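Local structure of putative transcriptional regulator protein (Vibrio parahaemolyticus, 3ER6) at residues V11-P16 with A22-S27; E103-G108 with G161-S166. The protein is of unknown function but probably acts as a DNA-binding transcriptional regulator, this chain being its DJ-1/PfpI-like domain without the AraC-type helix-turn-helix part. The protein carries 1 engineered substitution. All coordinates share one frame; numbering follows the deposited sequence.

Interaction 1 of 2, residues V11-P16 with A22-S27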
# COMPACT_ATOMS: atom_id res chain seq x y z
N VAL A 11 -9.40 6.40 -13.84
CA VAL A 11 -8.98 5.10 -13.32
C VAL A 11 -10.09 4.56 -12.43
O VAL A 11 -10.58 5.30 -11.55
CB VAL A 11 -7.67 5.20 -12.48
CG1 VAL A 11 -7.27 3.78 -11.94
CG2 VAL A 11 -6.51 5.86 -13.34
N VAL A 12 -10.54 3.35 -12.69
CA VAL A 12 -11.47 2.69 -11.74
C VAL A 12 -10.66 1.55 -11.07
O VAL A 12 -9.93 0.78 -11.76
CB VAL A 12 -12.75 2.15 -12.45
CG1 VAL A 12 -13.66 1.41 -11.45
CG2 VAL A 12 -13.52 3.34 -13.16
N ALA A 13 -10.70 1.50 -9.75
CA ALA A 13 -9.94 0.48 -9.01
C ALA A 13 -10.90 -0.40 -8.22
O ALA A 13 -11.51 0.02 -7.23
CB ALA A 13 -8.93 1.18 -8.05
N LEU A 14 -11.07 -1.64 -8.67
CA LEU A 14 -11.88 -2.60 -7.99
C LEU A 14 -11.08 -3.28 -6.88
O LEU A 14 -10.04 -3.93 -7.16
CB LEU A 14 -12.34 -3.66 -9.00
CG LEU A 14 -13.12 -4.84 -8.44
CD1 LEU A 14 -14.54 -4.37 -7.90
CD2 LEU A 14 -13.22 -5.87 -9.54
N ALA A 15 -11.58 -3.15 -5.64
CA ALA A 15 -10.94 -3.74 -4.45
C ALA A 15 -11.84 -4.86 -3.97
O ALA A 15 -12.89 -4.62 -3.36
CB ALA A 15 -10.76 -2.61 -3.33
N PRO A 16 -11.52 -6.09 -4.35
CA PRO A 16 -12.41 -7.17 -4.01
C PRO A 16 -12.55 -7.53 -2.51
O PRO A 16 -13.56 -8.09 -2.15
CB PRO A 16 -11.84 -8.35 -4.79
CG PRO A 16 -11.27 -7.68 -6.07
CD PRO A 16 -10.57 -6.43 -5.43
N ALA A 22 -4.67 -2.77 0.56
CA ALA A 22 -3.59 -1.74 0.58
C ALA A 22 -2.97 -1.52 -0.76
O ALA A 22 -2.69 -0.38 -1.13
CB ALA A 22 -2.49 -2.09 1.55
N SER A 23 -2.72 -2.59 -1.53
CA SER A 23 -2.06 -2.36 -2.84
C SER A 23 -2.92 -1.59 -3.86
O SER A 23 -2.37 -0.93 -4.80
CB SER A 23 -1.54 -3.70 -3.45
OG SER A 23 -2.62 -4.64 -3.65
N ILE A 24 -4.24 -1.67 -3.74
CA ILE A 24 -5.11 -0.81 -4.55
C ILE A 24 -4.85 0.64 -4.17
O ILE A 24 -4.68 1.51 -5.03
CB ILE A 24 -6.60 -1.17 -4.30
CG1 ILE A 24 -6.96 -2.41 -5.12
CG2 ILE A 24 -7.55 -0.02 -4.67
CD1 ILE A 24 -6.93 -2.10 -6.72
N ILE A 25 -4.83 0.91 -2.87
CA ILE A 25 -4.65 2.31 -2.38
C ILE A 25 -3.23 2.80 -2.78
O ILE A 25 -3.08 3.92 -3.24
CB ILE A 25 -4.74 2.35 -0.83
CG1 ILE A 25 -6.00 1.63 -0.32
CG2 ILE A 25 -4.61 3.85 -0.27
CD1 ILE A 25 -7.28 2.23 -0.95
N SER A 26 -2.18 1.96 -2.61
CA SER A 26 -0.84 2.45 -2.97
C SER A 26 -0.76 2.76 -4.48
O SER A 26 -0.10 3.72 -4.87
CB SER A 26 0.26 1.45 -2.55
OG SER A 26 0.11 0.23 -3.24
N SER A 27 -1.46 1.98 -5.31
CA SER A 27 -1.41 2.18 -6.75
C SER A 27 -2.03 3.53 -7.07
O SER A 27 -1.49 4.24 -7.88
CB SER A 27 -2.13 1.07 -7.54
OG SER A 27 -1.55 -0.20 -7.26
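Ala-15 and Ile-24 bring the two backbones closest, with 6.5 Å between their CA atoms, where strand 9-14 has just ended and helix 22-37 runs past it. No hydrogen bond crosses; Ile-24 supplies the whole helix side of the contact. Its CG2 methyl, anti to the backbone N, rests on Ala-13 CB at 3.8 Å. The other branch reaches over the strand end: CG1, beside the backbone N (chi1 -81°), lies 4.2 Å from Ala-15 CB, and CD1 meets the carbonyl oxygen Leu-14 O at 3.6 Å, a plain van der Waals touch. Alanine suits positions 13 and 15, since single methyls let the helix come close, while a branched isoleucine spans both. Leu-14 points to the other face, onto Val-48. One turn of the helix satisfies the buried hydroxyl of Ser-27: its OG donates to Ser-23 O at 2.7 Å, nearly in line with the carbonyl (161°), and that oxygen also accepts from Ser-27 N. At the helix start, Ala-22 N bonds Glu-29 OE2 of the second subunit. This is the first strand-to-helix packing of a beta-alpha-beta unit (9-14, 22-37, 43-48), as in the alpha/beta sandwich of the DJ-1/PfpI family.

Interaction 2 of 2, residues E103-G108 with G161-S166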
# COMPACT_ATOMS: atom_id res chain seq x y z
N GLU A 103 -16.08 -6.93 -20.71
CA GLU A 103 -16.48 -5.91 -21.67
C GLU A 103 -15.53 -4.76 -21.73
O GLU A 103 -15.22 -4.25 -22.82
CB GLU A 103 -17.90 -5.37 -21.40
CG GLU A 103 -18.99 -6.45 -21.44
CD GLU A 103 -20.37 -5.93 -20.91
OE1 GLU A 103 -21.04 -6.69 -20.17
OE2 GLU A 103 -20.78 -4.77 -21.21
N LEU A 104 -15.13 -4.27 -20.57
CA LEU A 104 -14.19 -3.16 -20.54
C LEU A 104 -12.93 -3.54 -21.32
O LEU A 104 -12.39 -2.74 -22.10
CB LEU A 104 -13.82 -2.75 -19.10
CG LEU A 104 -14.84 -1.98 -18.25
CD1 LEU A 104 -14.32 -1.92 -16.73
CD2 LEU A 104 -15.19 -0.59 -18.82
N HIS A 105 -12.46 -4.77 -21.13
CA HIS A 105 -11.29 -5.22 -21.89
C HIS A 105 -11.54 -5.24 -23.41
O HIS A 105 -10.71 -4.76 -24.19
CB HIS A 105 -10.87 -6.60 -21.44
CG HIS A 105 -9.72 -7.14 -22.23
ND1 HIS A 105 -9.83 -8.26 -23.02
CD2 HIS A 105 -8.43 -6.73 -22.33
CE1 HIS A 105 -8.66 -8.53 -23.57
NE2 HIS A 105 -7.80 -7.61 -23.19
N LEU A 106 -12.67 -5.83 -23.83
CA LEU A 106 -13.08 -5.81 -25.24
C LEU A 106 -13.16 -4.39 -25.77
O LEU A 106 -12.85 -4.15 -26.94
CB LEU A 106 -14.43 -6.51 -25.42
CG LEU A 106 -14.41 -8.03 -25.13
CD1 LEU A 106 -15.82 -8.74 -25.20
CD2 LEU A 106 -13.38 -8.77 -26.00
N LYS A 107 -13.59 -3.44 -24.95
CA LYS A 107 -13.67 -2.05 -25.42
C LYS A 107 -12.33 -1.28 -25.43
O LYS A 107 -12.30 -0.12 -25.82
CB LYS A 107 -14.65 -1.22 -24.59
CG LYS A 107 -16.13 -1.64 -24.64
CD LYS A 107 -16.83 -0.89 -23.47
CE LYS A 107 -18.34 -1.24 -23.25
NZ LYS A 107 -18.79 -0.66 -21.89
N GLY A 108 -11.24 -1.90 -24.95
CA GLY A 108 -9.93 -1.25 -25.02
C GLY A 108 -9.39 -0.60 -23.75
O GLY A 108 -8.33 0.04 -23.78
N GLY A 161 -0.54 -7.15 -24.54
CA GLY A 161 -1.55 -6.31 -25.17
C GLY A 161 -1.88 -5.21 -24.18
O GLY A 161 -0.99 -4.47 -23.74
N ASN A 162 -3.15 -5.07 -23.85
CA ASN A 162 -3.53 -4.06 -22.86
C ASN A 162 -3.75 -4.58 -21.47
O ASN A 162 -4.40 -3.90 -20.66
CB ASN A 162 -4.80 -3.33 -23.30
CG ASN A 162 -4.46 -2.11 -24.04
OD1 ASN A 162 -3.67 -1.26 -23.57
ND2 ASN A 162 -5.01 -2.00 -25.24
N VAL A 163 -3.22 -5.76 -21.20
CA VAL A 163 -3.37 -6.38 -19.89
C VAL A 163 -2.00 -6.31 -19.20
O VAL A 163 -0.99 -6.78 -19.74
CB VAL A 163 -3.88 -7.86 -19.98
CG1 VAL A 163 -4.04 -8.48 -18.57
CG2 VAL A 163 -5.16 -7.93 -20.79
N TYR A 164 -1.97 -5.75 -18.00
CA TYR A 164 -0.74 -5.57 -17.22
C TYR A 164 -0.85 -6.38 -15.95
O TYR A 164 -1.78 -6.18 -15.16
CB TYR A 164 -0.58 -4.07 -16.81
CG TYR A 164 -0.49 -3.13 -17.97
CD1 TYR A 164 0.73 -2.50 -18.28
CD2 TYR A 164 -1.61 -2.84 -18.74
CE1 TYR A 164 0.84 -1.60 -19.34
CE2 TYR A 164 -1.53 -1.95 -19.85
CZ TYR A 164 -0.30 -1.36 -20.13
OH TYR A 164 -0.20 -0.51 -21.19
N LEU A 165 0.10 -7.27 -15.72
CA LEU A 165 0.11 -8.10 -14.57
C LEU A 165 1.30 -7.76 -13.65
O LEU A 165 2.46 -7.65 -14.10
CB LEU A 165 0.27 -9.61 -14.95
CG LEU A 165 -0.69 -10.24 -15.99
CD1 LEU A 165 -0.34 -11.75 -16.13
CD2 LEU A 165 -2.18 -10.05 -15.60
N SER A 166 1.01 -7.62 -12.36
CA SER A 166 2.08 -7.34 -11.40
C SER A 166 1.84 -8.24 -10.12
O SER A 166 0.90 -8.01 -9.36
CB SER A 166 2.13 -5.84 -11.05
OG SER A 166 3.09 -5.65 -9.99
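Asn-162 offers its OD1 to Lys-110 NZ, an ammonium that Tyr-164 OH also binds; the tyrosine hydroxyl in turn is bonded to Glu-182 OE2. This network probably steadies the amide just before strand 163-166, and the nearby carboxylate probably helps to balance the lysine charge. The other end of the amide faces the end of helix 95-106, but ND2 stays 4.2 Å from Gly-108 O, too far for a hydrogen bond. The backbones are correspondingly well separated, 7.3 Å between the CA atoms of Gly-108 and Asn-162. Gly-108 closes the helix in a Schellman motif, with Gly-108 N bonded to His-105 O at 3.0 Å. Its positive phi of 102° would press a CB against the preceding carbonyl oxygen, which is why glycine belongs here; the chain can then turn at once into strand 110-114, the neighbour of strand 163-166 in the central parallel part of the DJ-1/PfpI-type sheet. One turn back, His-105 provides the closest approach. With CG anti to the backbone N (chi1 177°), its imidazole extends to Val-163, and the two side chains cross at about a right angle. The CG2 methyl of the valine meets the ring obliquely, 3.6 Å from NE2 and 3.8 Å from CD2. A beta-branched valine suits the strand and gives the ring an apolar surface, which Leu-126 and Leu-127 extend from the neighbouring loop, touching His-105 and Val-163 respectively. Tyr-164, alternating to the opposite face, packs against Val-175 and Ile-179 of helix 173-184.

Interactions 1 and 2 meet the same central sheet on opposite faces: helix 22-37 packs on one, while the end of helix 95-106 lies on the other. Their centres are 16 Å apart and their nearest atoms about 6 Å, without touching. Strand 110-114 runs between them in the sheet and serves both: Ser-23 and Ser-27 pack on its Ile-114, whereas Tyr-164 and Ser-166 form backbone hydrogen bonds with its Ala-113. His-172 is a second common neighbour, touched by Ser-23 and hydrogen-bonded through ND1 to Ser-166 OG. Segment 22-27 also reaches the second subunit, whereas segments 103-108 and 161-166 touch no other chain of the assembly.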